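Local structure of glutamyl endopeptidase (Staphylococcus epidermidis, 6PYM) at residues I63-S68 against A95-S100. The protein cleaves peptide bonds, probably with a preference for the carbonyl side of glutamic acid, as a secreted serine endopeptidase of the S1B family. The protein carries 1 engineered substitution. Sequence-based numbering, arbitrary orientation.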
loop_
_atom_site.group_PDB
_atom_site.type_symbol
_atom_site.label_atom_id
_atom_site.label_comp_id
_atom_site.label_asym_id
_atom_site.label_seq_id
_atom_site.Cartn_x
_atom_site.Cartn_y
_atom_site.Cartn_z
ATOM N N ILE A 63 13.549 0.358 8.347
ATOM C CA ILE A 63 12.494 0.739 7.411
ATOM C C ILE A 63 12.045 2.161 7.715
ATOM O O ILE A 63 11.622 2.456 8.839
ATOM C CB ILE A 63 11.306 -0.228 7.492
ATOM C CG1 ILE A 63 11.782 -1.672 7.344
ATOM C CG2 ILE A 63 10.289 0.119 6.423
ATOM C CD1 ILE A 63 10.691 -2.684 7.601
ATOM N N SER A 64 12.100 3.031 6.710
ATOM C CA SER A 64 11.547 4.377 6.789
ATOM C C SER A 64 10.242 4.441 6.004
ATOM O O SER A 64 10.183 4.004 4.849
ATOM C CB SER A 64 12.521 5.392 6.195
ATOM O OG SER A 64 13.687 5.535 6.987
ATOM N N VAL A 65 9.217 5.025 6.614
ATOM C CA VAL A 65 7.892 5.160 6.011
ATOM C C VAL A 65 7.576 6.640 5.899
ATOM O O VAL A 65 7.584 7.356 6.907
ATOM C CB VAL A 65 6.820 4.452 6.851
ATOM C CG1 VAL A 65 5.442 4.642 6.227
ATOM C CG2 VAL A 65 7.153 2.975 7.009
ATOM N N HIS A 66 7.265 7.090 4.688
ATOM C CA HIS A 66 6.985 8.498 4.412
ATOM C C HIS A 66 5.563 8.602 3.870
ATOM O O HIS A 66 5.344 8.478 2.655
ATOM C CB HIS A 66 7.976 9.046 3.382
ATOM C CG HIS A 66 9.414 9.042 3.821
ATOM N ND1 HIS A 66 10.265 7.963 3.683
ATOM C CD2 HIS A 66 10.166 10.041 4.341
ATOM C CE1 HIS A 66 11.472 8.294 4.119
ATOM N NE2 HIS A 66 11.436 9.549 4.523
ATOM N N PRO A 67 4.565 8.823 4.722
ATOM C CA PRO A 67 3.198 8.959 4.205
ATOM C C PRO A 67 3.081 10.252 3.420
ATOM O O PRO A 67 3.642 11.283 3.801
ATOM C CB PRO A 67 2.342 8.996 5.477
ATOM C CG PRO A 67 3.258 9.563 6.520
ATOM C CD PRO A 67 4.639 9.063 6.177
ATOM N N SER A 68 2.368 10.189 2.301
ATOM C CA SER A 68 2.107 11.362 1.474
ATOM C C SER A 68 3.357 11.899 0.800
ATOM O O SER A 68 3.379 13.074 0.412
ATOM C CB SER A 68 1.407 12.509 2.232
ATOM O OG SER A 68 0.638 12.070 3.341
ATOM N N ALA A 95 1.820 -7.857 5.088
ATOM C CA ALA A 95 2.320 -7.636 6.433
ATOM C C ALA A 95 1.824 -6.298 6.950
ATOM O O ALA A 95 1.641 -5.341 6.187
ATOM C CB ALA A 95 3.852 -7.643 6.472
ATOM N N ILE A 96 1.598 -6.241 8.260
ATOM C CA ILE A 96 1.442 -4.978 8.965
ATOM C C ILE A 96 2.825 -4.539 9.405
ATOM O O ILE A 96 3.604 -5.349 9.927
ATOM C CB ILE A 96 0.530 -5.140 10.194
ATOM C CG1 ILE A 96 -0.870 -5.610 9.788
ATOM C CG2 ILE A 96 0.487 -3.841 11.000
ATOM C CD1 ILE A 96 -1.728 -6.075 10.966
ATOM N N LEU A 97 3.143 -3.271 9.197
ATOM C CA LEU A 97 4.324 -2.672 9.805
ATOM C C LEU A 97 3.833 -1.641 10.807
ATOM O O LEU A 97 3.187 -0.656 10.431
ATOM C CB LEU A 97 5.248 -2.024 8.777
ATOM C CG LEU A 97 6.488 -1.350 9.380
ATOM C CD1 LEU A 97 7.425 -2.361 10.036
ATOM C CD2 LEU A 97 7.222 -0.556 8.329
ATOM N N ARG A 98 4.100 -1.892 12.084
ATOM C CA ARG A 98 3.861 -0.898 13.113
ATOM C C ARG A 98 5.067 0.024 13.156
ATOM O O ARG A 98 6.208 -0.449 13.130
ATOM C CB ARG A 98 3.677 -1.599 14.457
ATOM C CG ARG A 98 3.317 -0.697 15.618
ATOM C CD ARG A 98 2.749 -1.529 16.761
ATOM N NE ARG A 98 1.422 -2.036 16.426
ATOM C CZ ARG A 98 0.983 -3.255 16.719
ATOM N NH1 ARG A 98 1.765 -4.116 17.355
ATOM N NH2 ARG A 98 -0.245 -3.613 16.367
ATOM N N VAL A 99 4.819 1.329 13.194
ATOM C CA VAL A 99 5.877 2.327 13.214
ATOM C C VAL A 99 5.842 3.086 14.532
ATOM O O VAL A 99 4.795 3.225 15.175
ATOM C CB VAL A 99 5.797 3.303 12.018
ATOM C CG1 VAL A 99 6.047 2.562 10.712
ATOM C CG2 VAL A 99 4.451 4.018 11.982
ATOM N N SER A 100 7.007 3.599 14.918
ATOM C CA SER A 100 7.114 4.439 16.096
ATOM C C SER A 100 6.537 5.822 15.811
ATOM O O SER A 100 6.420 6.230 14.653
ATOM C CB SER A 100 8.584 4.588 16.482
ATOM O OG SER A 100 9.145 3.345 16.863
#
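Ile63 and Val65 meet Leu97 and Val99 through aliphatic carbons alone, and the flat groups of both segments lie apart from this meeting. The imidazole of His66 stacks on the ring of Tyr75, while the guanidinium group of Arg98 forms salt bridges through NE with Glu45 and through NH1 with Glu84. Leu97 is the central residue, burying 56 Å² of the 150 Å² shared by the two segments. Its CG stands anti to the backbone N (chi1 179°), and chi2 of 65° leaves CD2 extended away from CA. This methyl lies 3.7 Å from Ile63 CG2, the short branch; as wholes the side chains meet tip to tip, Ile63 CD1 lying 4.1 Å from Leu97 CD1. The same Leu97 CD2 lies 3.8 Å from Val65 CG2, but here the side chains run past one another in opposite directions.

The two strands belong to the six-stranded antiparallel barrel of the chymotrypsin-like fold. Strand 80-87 lies between them, its Gly82 and Phe80 backbone-bonded to Ile63 and Val65; the nearest CA atoms, of Val65 and Val99, are 8.0 Å apart, and all four side chains point toward the other strand, so they meet over the inner side of strand 80-87. Ile25 and Ile27 of strand 22-27 pack on Ile63, and Ile46 touches both Val65 and Leu97. Val65 CG2, anti to its carbonyl carbon, also approaches Val99 CG1 at 3.9 Å, the two side chains crossing at about a right angle. His51, predicted to belong to the charge relay, is too far for this packing, its side chain about 11 Å from that of Ile63.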